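Local coordinates for kinetochore protein Mis16 (Schizosaccharomyces japonicus, PDB 4XYH) that recognises histone H4 and, independently, the CENP-A-specific chaperone Scm3, and probably helps place CENP-A at centromeres, at residues Val352-Leu355 and Ser356-Gly359; Leu311-Leu314 and Asn315-Leu318; Ser389-Pro392 and Asn393-Trp396; Cys276-Ala279 and His280-Pro283. One frame throughout, in Å; residues are numbered along the deposited sequence.

How the interactions relate
All four contacts are turns and loops that follow strands of the WD-repeat beta-propeller, in chain order 4, 2, 1, 3. Interaction 4 links strand 275-278 of one blade to strand 284-289 of the next, where interaction 2 joins strands 306-310 and 319-321; they touch, Arg317 NH2 lying 2.8 Å from Ala279 O in a weak hydrogen bond, with centres about 12 Å apart. Interactions 1 and 3 pack at Val352 CG1 and Trp396 CZ3, 3.9 Å apart, a strand of one blade against the loop of the next. Interactions 3 and 4 sit on opposite sides of the chain's centre, about 31 Å apart between centres. No ligand lies among them; all are structural packing around neighbouring blades.

Interaction 1. Residues Val352-Leu355 and Ser356-Gly359; sequences VWDL and SKIG
The aspartate of the Trp353-Asp354 pair that gives WD repeats their name opens an Asx turn with Ser356, where the chain leaves the blade at the end of strand 350-354 and runs into a short 3-10 turn. One carboxylate oxygen does most of the work. Asp354 OD1 accepts Ser356 N at 2.9 Å on its anti side and Ser356 OG at 2.7 Å on its syn side, both donors standing on the same face of the carboxylate and tilted from its plane. The serine hydroxyl gets there because OG sits between its own backbone N and carbonyl carbon (chi1 77°), turned back over the turn. The other oxygen, Asp354 OD2, faces Lys357, whose bent chain crosses the carboxylate, with CG 3.8 Å from OD2 and NZ in a long salt bridge. With an alanine here, Ser356 N and OG would probably lose their shared acceptor and Lys357 NZ the carboxylate it approaches. The backbone winds on through Lys357 N to Asp354 O at 3.1 Å. Leu355 contributes in two ways: its side chain runs beside that of Ile358, pointing the same way and packing also on Leu341 and Leu321, with CD2 4.2 Å from Ile358 CD1, while its carbonyl O takes Ile358 N at 3.2 Å from above the carbonyl plane.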
ATOM      1  N   VAL A 352      13.472  -3.029  -5.248  1.00 23.06           N
ATOM      2  CA  VAL A 352      13.840  -1.746  -4.668  1.00 23.85           C
ATOM      3  C   VAL A 352      14.645  -0.977  -5.711  1.00 26.99           C
ATOM      4  O   VAL A 352      15.597  -1.522  -6.278  1.00 26.29           O
ATOM      5  CB  VAL A 352      14.668  -1.910  -3.378  1.00 23.70           C
ATOM      6  CG1 VAL A 352      14.930  -0.548  -2.735  1.00 21.56           C
ATOM      7  CG2 VAL A 352      13.972  -2.867  -2.414  1.00 20.64           C
ATOM      8  N   TRP A 353      14.253   0.270  -5.973  1.00 22.64           N
ATOM      9  CA  TRP A 353      14.883   1.081  -7.010  1.00 20.45           C
ATOM     10  C   TRP A 353      15.612   2.281  -6.429  1.00 24.63           C
ATOM     11  O   TRP A 353      15.173   2.862  -5.435  1.00 27.81           O
ATOM     12  CB  TRP A 353      13.853   1.580  -8.013  1.00 19.62           C
ATOM     13  CG  TRP A 353      12.947   0.525  -8.570  1.00 26.29           C
ATOM     14  CD1 TRP A 353      11.776   0.085  -8.027  1.00 23.84           C
ATOM     15  CD2 TRP A 353      13.118  -0.200  -9.795  1.00 24.90           C
ATOM     16  NE1 TRP A 353      11.213  -0.871  -8.831  1.00 24.12           N
ATOM     17  CE2 TRP A 353      12.014  -1.064  -9.925  1.00 25.88           C
ATOM     18  CE3 TRP A 353      14.096  -0.200 -10.797  1.00 26.12           C
ATOM     19  CZ2 TRP A 353      11.861  -1.931 -11.014  1.00 25.98           C
ATOM     20  CZ3 TRP A 353      13.945  -1.065 -11.881  1.00 25.59           C
ATOM     21  CH2 TRP A 353      12.835  -1.917 -11.976  1.00 25.14           C
ATOM     22  N   ASP A 354      16.715   2.656  -7.067  1.00 23.49           N
ATOM     23  CA  ASP A 354      17.505   3.822  -6.684  1.00 26.05           C
ATOM     24  C   ASP A 354      17.584   4.791  -7.869  1.00 27.46           C
ATOM     25  O   ASP A 354      18.397   4.618  -8.769  1.00 26.50           O
ATOM     26  CB  ASP A 354      18.901   3.382  -6.235  1.00 25.90           C
ATOM     27  CG  ASP A 354      19.783   4.543  -5.763  1.00 30.15           C
ATOM     28  OD1 ASP A 354      19.507   5.717  -6.077  1.00 27.92           O
ATOM     29  OD2 ASP A 354      20.791   4.261  -5.082  1.00 33.45           O
ATOM     30  N   LEU A 355      16.752   5.826  -7.854  1.00 26.96           N
ATOM     31  CA  LEU A 355      16.682   6.737  -8.991  1.00 27.07           C
ATOM     32  C   LEU A 355      17.983   7.503  -9.255  1.00 31.58           C
ATOM     33  O   LEU A 355      18.160   8.078 -10.331  1.00 33.76           O
ATOM     34  CB  LEU A 355      15.547   7.732  -8.797  1.00 28.20           C
ATOM     35  CG  LEU A 355      14.165   7.110  -8.579  1.00 36.46           C
ATOM     36  CD1 LEU A 355      13.090   8.181  -8.681  1.00 27.38           C
ATOM     37  CD2 LEU A 355      13.907   5.967  -9.549  1.00 26.79           C
ATOM     38  N   SER A 356      18.889   7.514  -8.282  1.00 27.76           N
ATOM     39  CA  SER A 356      20.106   8.309  -8.418  1.00 35.35           C
ATOM     40  C   SER A 356      21.104   7.583  -9.305  1.00 36.87           C
ATOM     41  O   SER A 356      22.097   8.170  -9.729  1.00 41.40           O
ATOM     42  CB  SER A 356      20.729   8.627  -7.050  1.00 26.17           C
ATOM     43  OG  SER A 356      21.420   7.514  -6.519  1.00 33.56           O
ATOM     44  N   LYS A 357      20.821   6.315  -9.599  1.00 35.60           N
ATOM     45  CA  LYS A 357      21.668   5.517 -10.474  1.00 34.75           C
ATOM     46  C   LYS A 357      21.150   5.498 -11.910  1.00 43.71           C
ATOM     47  O   LYS A 357      21.663   4.752 -12.749  1.00 43.36           O
ATOM     48  CB  LYS A 357      21.784   4.082  -9.955  1.00 37.98           C
ATOM     49  CG  LYS A 357      22.395   3.963  -8.567  1.00 43.15           C
ATOM     50  CD  LYS A 357      23.775   4.599  -8.509  1.00 51.01           C
ATOM     51  CE  LYS A 357      24.253   4.768  -7.075  1.00 49.45           C
ATOM     52  NZ  LYS A 357      24.344   3.449  -6.387  1.00 55.56           N
ATOM     53  N   ILE A 358      20.124   6.299 -12.190  1.00 37.06           N
ATOM     54  CA  ILE A 358      19.569   6.347 -13.539  1.00 42.33           C
ATOM     55  C   ILE A 358      20.618   6.890 -14.498  1.00 44.89           C
ATOM     56  O   ILE A 358      21.253   7.906 -14.225  1.00 49.23           O
ATOM     57  CB  ILE A 358      18.297   7.220 -13.615  1.00 39.42           C
ATOM     58  CG1 ILE A 358      17.106   6.475 -13.009  1.00 40.64           C
ATOM     59  CG2 ILE A 358      17.990   7.605 -15.057  1.00 40.24           C
ATOM     60  CD1 ILE A 358      15.810   7.253 -13.055  1.00 34.20           C
ATOM     61  N   GLY A 359      20.816   6.193 -15.608  1.00 50.43           N
ATOM     62  CA  GLY A 359      21.748   6.651 -16.619  1.00 59.22           C
ATOM     63  C   GLY A 359      23.206   6.320 -16.352  1.00 61.48           C
ATOM     64  O   GLY A 359      24.071   6.676 -17.148  1.00 69.00           O
TER

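Interaction 2. Residues Leu311-Leu314 and Asn315-Leu318; sequences LRRL and NQRL
Arg313 reaches over the chain that follows it and grips the backbone of Gln316, closing the loop between strands 306-310 and 319-321 on the propeller surface. Its carbonyl O accepts Gln316 N at 3.2 Å, the bond of a type I beta turn. The side chain starts extended, then bends at chi3 (79°), which brings the guanidinium side-on to Gln316 O: NE and NH2 each donate to this one oxygen at 2.9 Å, with the oxygen close to the guanidinium plane. NH2 also makes a weak bond to Arg317 O. Over one face lies the side-chain amide of Gln316, its CD 3.5 Å above the guanidinium centre and the two planes only 5° apart, a true stack. Over the opposite face comes Leu318 CD2, 3.9 Å from NH2. Leu314, next in line, turns its side chain the other way, onto Trp309 and Val277, and so seats the turn on the blades beneath. NE and NH2 are thus spent on main-chain carbonyls while an amide stacks on one face and a methyl lies near NH2 on the other, which probably fixes the guanidinium's rotation, and the carbonyl oxygens probably help to stabilise its positive charge.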
ATOM      1  N   LEU A 311       4.646  16.720 -11.755  1.00 21.90           N
ATOM      2  CA  LEU A 311       3.339  17.381 -11.870  1.00 23.65           C
ATOM      3  C   LEU A 311       3.328  18.544 -12.853  1.00 25.02           C
ATOM      4  O   LEU A 311       2.264  18.971 -13.318  1.00 25.22           O
ATOM      5  CB  LEU A 311       2.867  17.901 -10.498  1.00 19.47           C
ATOM      6  CG  LEU A 311       2.331  16.926  -9.444  1.00 24.22           C
ATOM      7  CD1 LEU A 311       2.032  17.678  -8.149  1.00 26.09           C
ATOM      8  CD2 LEU A 311       1.086  16.222  -9.952  1.00 22.01           C
ATOM      9  N   ARG A 312       4.507  19.074 -13.153  1.00 24.11           N
ATOM     10  CA  ARG A 312       4.587  20.270 -13.992  1.00 27.55           C
ATOM     11  C   ARG A 312       4.688  19.898 -15.462  1.00 23.35           C
ATOM     12  O   ARG A 312       4.695  20.761 -16.323  1.00 25.30           O
ATOM     13  CB  ARG A 312       5.766  21.144 -13.558  1.00 18.78           C
ATOM     14  CG  ARG A 312       5.590  21.775 -12.185  1.00 20.17           C
ATOM     15  CD  ARG A 312       6.914  22.248 -11.610  1.00 18.77           C
ATOM     16  NE  ARG A 312       7.865  21.146 -11.446  1.00 22.09           N
ATOM     17  CZ  ARG A 312       9.049  21.233 -10.841  1.00 26.38           C
ATOM     18  NH1 ARG A 312       9.463  22.376 -10.321  1.00 25.01           N
ATOM     19  NH2 ARG A 312       9.824  20.164 -10.750  1.00 24.98           N
ATOM     20  N   ARG A 313       4.746  18.596 -15.731  1.00 27.14           N
ATOM     21  CA  ARG A 313       4.841  18.091 -17.103  1.00 25.91           C
ATOM     22  C   ARG A 313       4.226  16.690 -17.257  1.00 24.98           C
ATOM     23  O   ARG A 313       4.904  15.761 -17.679  1.00 24.35           O
ATOM     24  CB  ARG A 313       6.321  18.077 -17.555  1.00 25.14           C
ATOM     25  CG  ARG A 313       6.566  17.971 -19.060  1.00 23.70           C
ATOM     26  CD  ARG A 313       8.023  17.648 -19.351  1.00 30.63           C
ATOM     27  NE  ARG A 313       8.324  16.226 -19.162  1.00 27.69           N
ATOM     28  CZ  ARG A 313       9.513  15.664 -19.369  1.00 33.00           C
ATOM     29  NH1 ARG A 313      10.543  16.395 -19.766  1.00 33.17           N
ATOM     30  NH2 ARG A 313       9.670  14.360 -19.192  1.00 28.89           N
ATOM     31  N   LEU A 314       2.952  16.542 -16.923  1.00 22.51           N
ATOM     32  CA  LEU A 314       2.309  15.225 -16.995  1.00 26.13           C
ATOM     33  C   LEU A 314       2.077  14.726 -18.425  1.00 30.12           C
ATOM     34  O   LEU A 314       1.732  13.561 -18.645  1.00 30.94           O
ATOM     35  CB  LEU A 314       0.986  15.244 -16.227  1.00 23.73           C
ATOM     36  CG  LEU A 314       1.131  15.372 -14.700  1.00 23.13           C
ATOM     37  CD1 LEU A 314      -0.214  15.194 -13.995  1.00 22.92           C
ATOM     38  CD2 LEU A 314       2.123  14.350 -14.194  1.00 22.18           C
ATOM     39  N   ASN A 315       2.297  15.598 -19.401  1.00 28.41           N
ATOM     40  CA  ASN A 315       2.148  15.218 -20.799  1.00 28.63           C
ATOM     41  C   ASN A 315       3.337  14.420 -21.298  1.00 26.63           C
ATOM     42  O   ASN A 315       3.325  13.915 -22.414  1.00 32.88           O
ATOM     43  CB  ASN A 315       1.976  16.457 -21.669  1.00 27.13           C
ATOM     44  CG  ASN A 315       3.099  17.455 -21.464  1.00 41.19           C
ATOM     45  OD1 ASN A 315       3.015  18.323 -20.586  1.00 43.66           O
ATOM     46  ND2 ASN A 315       4.174  17.323 -22.252  1.00 35.52           N
ATOM     47  N   GLN A 316       4.375  14.325 -20.480  1.00 26.80           N
ATOM     48  CA  GLN A 316       5.573  13.598 -20.873  1.00 28.36           C
ATOM     49  C   GLN A 316       6.272  13.022 -19.644  1.00 29.60           C
ATOM     50  O   GLN A 316       6.832  13.745 -18.811  1.00 23.49           O
ATOM     51  CB  GLN A 316       6.523  14.502 -21.673  1.00 27.99           C
ATOM     52  CG  GLN A 316       7.811  13.829 -22.077  1.00 27.77           C
ATOM     53  CD  GLN A 316       8.819  14.807 -22.661  1.00 36.80           C
ATOM     54  OE1 GLN A 316       8.515  15.989 -22.843  1.00 39.48           O
ATOM     55  NE2 GLN A 316      10.029  14.326 -22.943  1.00 36.67           N
ATOM     56  N   ARG A 317       6.203  11.701 -19.558  1.00 22.96           N
ATOM     57  CA  ARG A 317       6.818  10.896 -18.515  1.00 24.30           C
ATOM     58  C   ARG A 317       8.307  11.244 -18.278  1.00 29.58           C
ATOM     59  O   ARG A 317       9.014  11.571 -19.224  1.00 30.67           O
ATOM     60  CB  ARG A 317       6.632   9.444 -18.942  1.00 22.67           C
ATOM     61  CG  ARG A 317       7.310   8.408 -18.158  1.00 28.11           C
ATOM     62  CD  ARG A 317       7.097   7.067 -18.869  1.00 26.71           C
ATOM     63  NE  ARG A 317       5.689   6.777 -19.142  1.00 21.80           N
ATOM     64  CZ  ARG A 317       5.236   5.552 -19.389  1.00 23.27           C
ATOM     65  NH1 ARG A 317       6.079   4.529 -19.383  1.00 24.60           N
ATOM     66  NH2 ARG A 317       3.950   5.341 -19.628  1.00 22.68           N
ATOM     67  N   LEU A 318       8.777  11.211 -17.031  1.00 26.24           N
ATOM     68  CA  LEU A 318      10.202  11.426 -16.743  1.00 25.39           C
ATOM     69  C   LEU A 318      11.061  10.231 -17.142  1.00 28.87           C
ATOM     70  O   LEU A 318      12.124  10.379 -17.731  1.00 28.91           O
ATOM     71  CB  LEU A 318      10.435  11.703 -15.257  1.00 25.03           C
ATOM     72  CG  LEU A 318       9.902  13.015 -14.693  1.00 27.02           C
ATOM     73  CD1 LEU A 318      10.130  13.083 -13.191  1.00 22.07           C
ATOM     74  CD2 LEU A 318      10.596  14.170 -15.387  1.00 28.55           C
TER

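Interaction 3. Residues Ser389-Pro392 and Asn393-Trp396; sequences SWNP and NNKW
Asn391 folds its side chain back onto the amides of Asn393 and Asn394 in an Asx turn, where the chain leaves strand 385-390 of the propeller blade. From CB the branch leaves with CG opposite the backbone N (chi1 -177°), putting CG 3.8 Å from Asn394 N. OD1 at the tip takes two bonds: Asn393 N at 2.7 Å, nearly along the C=O axis, and Asn394 N at 3.1 Å, from above the carbonyl plane. Asn393 CB also presses close, 3.1 Å from OD1. The other tip atom, ND2, donates to Gln73 OE1, a residue that binds Asn393 and Asn394 as well. A leucine in place of Asn391 would probably leave both backbone amides without their acceptor and Gln73 without one of its donors. Spanning the loop, Trp390 from the strand directs its edge at the face of Trp396 at the far end in an offset edge-to-face pair, six-membered centroids 5.6 Å apart and planes at 68°, with Trp390 CH2 3.8 Å from Trp396 CZ3; Trp390 NE1 is held by Gln332 O. The turn therefore combines one amide oxygen that satisfies two successive backbone N-H groups with an aromatic pair that brings the two ends of the loop together.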
ATOM      1  N   SER A 389       4.837  -2.228   2.981  1.00 17.65           N
ATOM      2  CA  SER A 389       4.938  -1.028   3.786  1.00 20.14           C
ATOM      3  C   SER A 389       6.373  -0.797   4.243  1.00 14.64           C
ATOM      4  O   SER A 389       7.005  -1.694   4.801  1.00 16.75           O
ATOM      5  CB  SER A 389       3.987  -1.144   4.988  1.00 19.34           C
ATOM      6  OG  SER A 389       4.063  -0.025   5.842  1.00 20.69           O
ATOM      7  N   TRP A 390       6.893   0.403   3.998  1.00 19.79           N
ATOM      8  CA  TRP A 390       8.152   0.820   4.617  1.00 20.83           C
ATOM      9  C   TRP A 390       7.974   1.045   6.109  1.00 17.49           C
ATOM     10  O   TRP A 390       7.048   1.720   6.517  1.00 20.54           O
ATOM     11  CB  TRP A 390       8.665   2.108   4.014  1.00 19.45           C
ATOM     12  CG  TRP A 390       9.293   1.982   2.697  1.00 21.76           C
ATOM     13  CD1 TRP A 390       8.700   2.193   1.479  1.00 24.74           C
ATOM     14  CD2 TRP A 390      10.658   1.669   2.433  1.00 20.57           C
ATOM     15  NE1 TRP A 390       9.616   2.014   0.472  1.00 25.39           N
ATOM     16  CE2 TRP A 390      10.825   1.681   1.029  1.00 20.29           C
ATOM     17  CE3 TRP A 390      11.759   1.375   3.246  1.00 24.89           C
ATOM     18  CZ2 TRP A 390      12.045   1.410   0.417  1.00 21.40           C
ATOM     19  CZ3 TRP A 390      12.974   1.099   2.635  1.00 27.13           C
ATOM     20  CH2 TRP A 390      13.106   1.121   1.231  1.00 21.51           C
ATOM     21  N   ASN A 391       8.868   0.489   6.913  1.00 18.00           N
ATOM     22  CA  ASN A 391       8.933   0.789   8.341  1.00 20.24           C
ATOM     23  C   ASN A 391       9.495   2.206   8.532  1.00 22.90           C
ATOM     24  O   ASN A 391      10.599   2.487   8.089  1.00 25.28           O
ATOM     25  CB  ASN A 391       9.797  -0.274   9.037  1.00 22.37           C
ATOM     26  CG  ASN A 391       9.879  -0.100  10.538  1.00 24.61           C
ATOM     27  OD1 ASN A 391       9.903   1.012  11.043  1.00 27.56           O
ATOM     28  ND2 ASN A 391       9.939  -1.218  11.260  1.00 25.18           N
ATOM     29  N   PRO A 392       8.727   3.112   9.159  1.00 23.25           N
ATOM     30  CA  PRO A 392       9.185   4.503   9.329  1.00 24.33           C
ATOM     31  C   PRO A 392      10.125   4.688  10.527  1.00 28.14           C
ATOM     32  O   PRO A 392      10.720   5.754  10.693  1.00 28.18           O
ATOM     33  CB  PRO A 392       7.878   5.267   9.565  1.00 23.18           C
ATOM     34  CG  PRO A 392       7.041   4.268  10.346  1.00 20.94           C
ATOM     35  CD  PRO A 392       7.371   2.912   9.715  1.00 23.37           C
ATOM     36  N   ASN A 393      10.241   3.648  11.346  1.00 25.98           N
ATOM     37  CA  ASN A 393      10.998   3.685  12.586  1.00 27.02           C
ATOM     38  C   ASN A 393      12.456   3.269  12.427  1.00 31.36           C
ATOM     39  O   ASN A 393      13.324   3.768  13.133  1.00 37.65           O
ATOM     40  CB  ASN A 393      10.338   2.767  13.617  1.00 23.48           C
ATOM     41  CG  ASN A 393       8.859   3.065  13.803  1.00 30.74           C
ATOM     42  OD1 ASN A 393       8.461   4.222  13.970  1.00 22.98           O
ATOM     43  ND2 ASN A 393       8.036   2.015  13.776  1.00 23.57           N
ATOM     44  N   ASN A 394      12.705   2.313  11.537  1.00 28.62           N
ATOM     45  CA  ASN A 394      14.043   1.787  11.291  1.00 27.97           C
ATOM     46  C   ASN A 394      14.440   1.987   9.838  1.00 30.14           C
ATOM     47  O   ASN A 394      13.608   1.911   8.941  1.00 34.67           O
ATOM     48  CB  ASN A 394      14.127   0.295  11.611  1.00 26.21           C
ATOM     49  CG  ASN A 394      13.812  -0.015  13.047  1.00 32.21           C
ATOM     50  OD1 ASN A 394      13.107   0.734  13.721  1.00 37.22           O
ATOM     51  ND2 ASN A 394      14.333  -1.130  13.533  1.00 30.54           N
ATOM     52  N   LYS A 395      15.719   2.212   9.602  1.00 29.80           N
ATOM     53  CA  LYS A 395      16.230   2.289   8.245  1.00 36.25           C
ATOM     54  C   LYS A 395      16.077   0.929   7.555  1.00 30.16           C
ATOM     55  O   LYS A 395      16.345  -0.106   8.160  1.00 29.58           O
ATOM     56  CB  LYS A 395      17.704   2.717   8.250  1.00 38.94           C
ATOM     57  CG  LYS A 395      17.954   4.137   8.760  1.00 44.54           C
ATOM     58  CD  LYS A 395      17.471   5.167   7.752  1.00 48.12           C
ATOM     59  CE  LYS A 395      18.089   4.901   6.380  1.00 43.70           C
ATOM     60  NZ  LYS A 395      17.837   6.000   5.412  1.00 43.77           N
ATOM     61  N   TRP A 396      15.621   0.945   6.308  1.00 23.97           N
ATOM     62  CA  TRP A 396      15.667  -0.233   5.444  1.00 25.59           C
ATOM     63  C   TRP A 396      14.960  -1.465   5.969  1.00 24.12           C
ATOM     64  O   TRP A 396      15.424  -2.583   5.748  1.00 26.32           O
ATOM     65  CB  TRP A 396      17.129  -0.585   5.128  1.00 21.82           C
ATOM     66  CG  TRP A 396      17.720   0.449   4.248  1.00 26.38           C
ATOM     67  CD1 TRP A 396      18.522   1.483   4.625  1.00 26.89           C
ATOM     68  CD2 TRP A 396      17.496   0.604   2.846  1.00 24.94           C
ATOM     69  NE1 TRP A 396      18.833   2.257   3.540  1.00 28.90           N
ATOM     70  CE2 TRP A 396      18.212   1.742   2.434  1.00 28.10           C
ATOM     71  CE3 TRP A 396      16.762  -0.112   1.898  1.00 23.91           C
ATOM     72  CZ2 TRP A 396      18.224   2.181   1.113  1.00 29.92           C
ATOM     73  CZ3 TRP A 396      16.777   0.324   0.584  1.00 30.31           C
ATOM     74  CH2 TRP A 396      17.502   1.460   0.204  1.00 28.42           C
TER

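Interaction 4. Residues Cys276-Ala279 and His280-Pro283; sequences CVKA and HEQP
Lys278 and Glu281 are brought together by bends in both chains: the lysine chain runs out straight to CD, turns at chi3 (68°) and again at chi4, while the glutamate kinks at chi2 (-54°), so that their ends meet over the turn after strand 275-278. NZ donates to Glu281 OE2 at 2.6 Å through that oxygen's syn lone pair, a salt bridge, and OE1 lies 3.0 Å from NZ. On its way the lysine brushes the main chain: CG is 3.2 Å from His280 O. Below this bridge the backbone sends Ala279 inward against Leu260 and Trp309, and His280 follows, its ring lying with one face under the Ala279 carbonyl, CG 3.3 Å from Ala279 O. The Ala279-His280 pair stands where many WD repeats carry Gly-His, in the loop that leads to the next blade's inner strand 284-289. His280 has both ring nitrogens engaged, NE2 with Thr299 OG1 and ND1 with Asp303 OD2, consistent with the His, Asp and Ser/Thr members of the WD-repeat hydrogen-bonded tetrad. Chemically, the contact divides in two: a charged pair of exposed residues links positions three apart and probably steadies the turn, whereas on the buried side the imidazole, held at both nitrogens, is likely to have its ring orientation fixed.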
ATOM      1  N   CYS A 276      -5.564  15.567 -16.052  1.00 26.51           N
ATOM      2  CA  CYS A 276      -5.940  14.213 -16.432  1.00 20.80           C
ATOM      3  C   CYS A 276      -5.184  13.791 -17.676  1.00 26.46           C
ATOM      4  O   CYS A 276      -5.371  14.364 -18.748  1.00 33.17           O
ATOM      5  CB  CYS A 276      -7.452  14.116 -16.675  1.00 21.06           C
ATOM      6  SG  CYS A 276      -7.990  12.503 -17.351  1.00 28.49           S
ATOM      7  N   VAL A 277      -4.325  12.790 -17.548  1.00 22.62           N
ATOM      8  CA  VAL A 277      -3.603  12.298 -18.708  1.00 21.27           C
ATOM      9  C   VAL A 277      -3.716  10.789 -18.769  1.00 26.08           C
ATOM     10  O   VAL A 277      -3.967  10.135 -17.754  1.00 24.16           O
ATOM     11  CB  VAL A 277      -2.106  12.675 -18.678  1.00 22.38           C
ATOM     12  CG1 VAL A 277      -1.914  14.182 -18.531  1.00 25.24           C
ATOM     13  CG2 VAL A 277      -1.415  11.948 -17.542  1.00 20.95           C
ATOM     14  N   LYS A 278      -3.527  10.239 -19.963  1.00 23.33           N
ATOM     15  CA  LYS A 278      -3.332   8.810 -20.104  1.00 24.17           C
ATOM     16  C   LYS A 278      -1.900   8.517 -19.646  1.00 26.32           C
ATOM     17  O   LYS A 278      -0.952   9.054 -20.203  1.00 29.18           O
ATOM     18  CB  LYS A 278      -3.573   8.361 -21.545  1.00 20.26           C
ATOM     19  CG  LYS A 278      -3.218   6.895 -21.783  1.00 25.71           C
ATOM     20  CD  LYS A 278      -3.561   6.436 -23.188  1.00 25.24           C
ATOM     21  CE  LYS A 278      -2.680   7.099 -24.231  1.00 26.20           C
ATOM     22  NZ  LYS A 278      -2.458   6.190 -25.411  1.00 34.66           N
ATOM     23  N   ALA A 279      -1.748   7.701 -18.608  1.00 23.33           N
ATOM     24  CA  ALA A 279      -0.434   7.442 -18.030  1.00 21.92           C
ATOM     25  C   ALA A 279       0.210   6.213 -18.647  1.00 23.96           C
ATOM     26  O   ALA A 279       1.416   6.191 -18.858  1.00 24.45           O
ATOM     27  CB  ALA A 279      -0.532   7.278 -16.500  1.00 18.67           C
ATOM     28  N   HIS A 280      -0.589   5.177 -18.900  1.00 22.12           N
ATOM     29  CA  HIS A 280      -0.095   3.952 -19.540  1.00 25.99           C
ATOM     30  C   HIS A 280      -1.085   3.485 -20.608  1.00 27.15           C
ATOM     31  O   HIS A 280      -2.164   4.049 -20.720  1.00 24.27           O
ATOM     32  CB  HIS A 280       0.119   2.839 -18.508  1.00 19.82           C
ATOM     33  CG  HIS A 280       1.115   3.187 -17.447  1.00 27.66           C
ATOM     34  ND1 HIS A 280       2.386   2.646 -17.416  1.00 27.40           N
ATOM     35  CD2 HIS A 280       1.035   4.022 -16.387  1.00 20.85           C
ATOM     36  CE1 HIS A 280       3.041   3.138 -16.381  1.00 23.97           C
ATOM     37  NE2 HIS A 280       2.247   3.974 -15.739  1.00 22.31           N
ATOM     38  N   GLU A 281      -0.730   2.446 -21.366  1.00 24.42           N
ATOM     39  CA  GLU A 281      -1.655   1.888 -22.346  1.00 31.41           C
ATOM     40  C   GLU A 281      -2.543   0.837 -21.689  1.00 32.93           C
ATOM     41  O   GLU A 281      -3.530   0.400 -22.280  1.00 27.85           O
ATOM     42  CB  GLU A 281      -0.911   1.275 -23.540  1.00 24.32           C
ATOM     43  CG  GLU A 281      -0.143   2.280 -24.389  1.00 28.70           C
ATOM     44  CD  GLU A 281      -1.009   3.429 -24.870  1.00 38.43           C
ATOM     45  OE1 GLU A 281      -2.141   3.164 -25.343  1.00 45.15           O
ATOM     46  OE2 GLU A 281      -0.564   4.601 -24.762  1.00 41.17           O
ATOM     47  N   GLN A 282      -2.183   0.444 -20.466  1.00 21.59           N
ATOM     48  CA  GLN A 282      -2.881  -0.606 -19.738  1.00 21.76           C
ATOM     49  C   GLN A 282      -3.239  -0.091 -18.343  1.00 23.25           C
ATOM     50  O   GLN A 282      -2.733   0.948 -17.937  1.00 21.62           O
ATOM     51  CB  GLN A 282      -2.012  -1.866 -19.655  1.00 26.36           C
ATOM     52  CG  GLN A 282      -1.554  -2.404 -21.014  1.00 28.50           C
ATOM     53  CD  GLN A 282      -0.871  -3.755 -20.895  1.00 31.73           C
ATOM     54  OE1 GLN A 282      -1.268  -4.593 -20.082  1.00 36.86           O
ATOM     55  NE2 GLN A 282       0.167  -3.969 -21.697  1.00 33.12           N
ATOM     56  N   PRO A 283      -4.131  -0.796 -17.617  1.00 24.11           N
ATOM     57  CA  PRO A 283      -4.540  -0.383 -16.267  1.00 21.14           C
ATOM     58  C   PRO A 283      -3.414   0.102 -15.350  1.00 20.44           C
ATOM     59  O   PRO A 283      -2.313  -0.461 -15.314  1.00 20.62           O
ATOM     60  CB  PRO A 283      -5.177  -1.658 -15.718  1.00 19.67           C
ATOM     61  CG  PRO A 283      -5.877  -2.201 -16.920  1.00 18.07           C
ATOM     62  CD  PRO A 283      -4.950  -1.933 -18.086  1.00 19.10           C
TER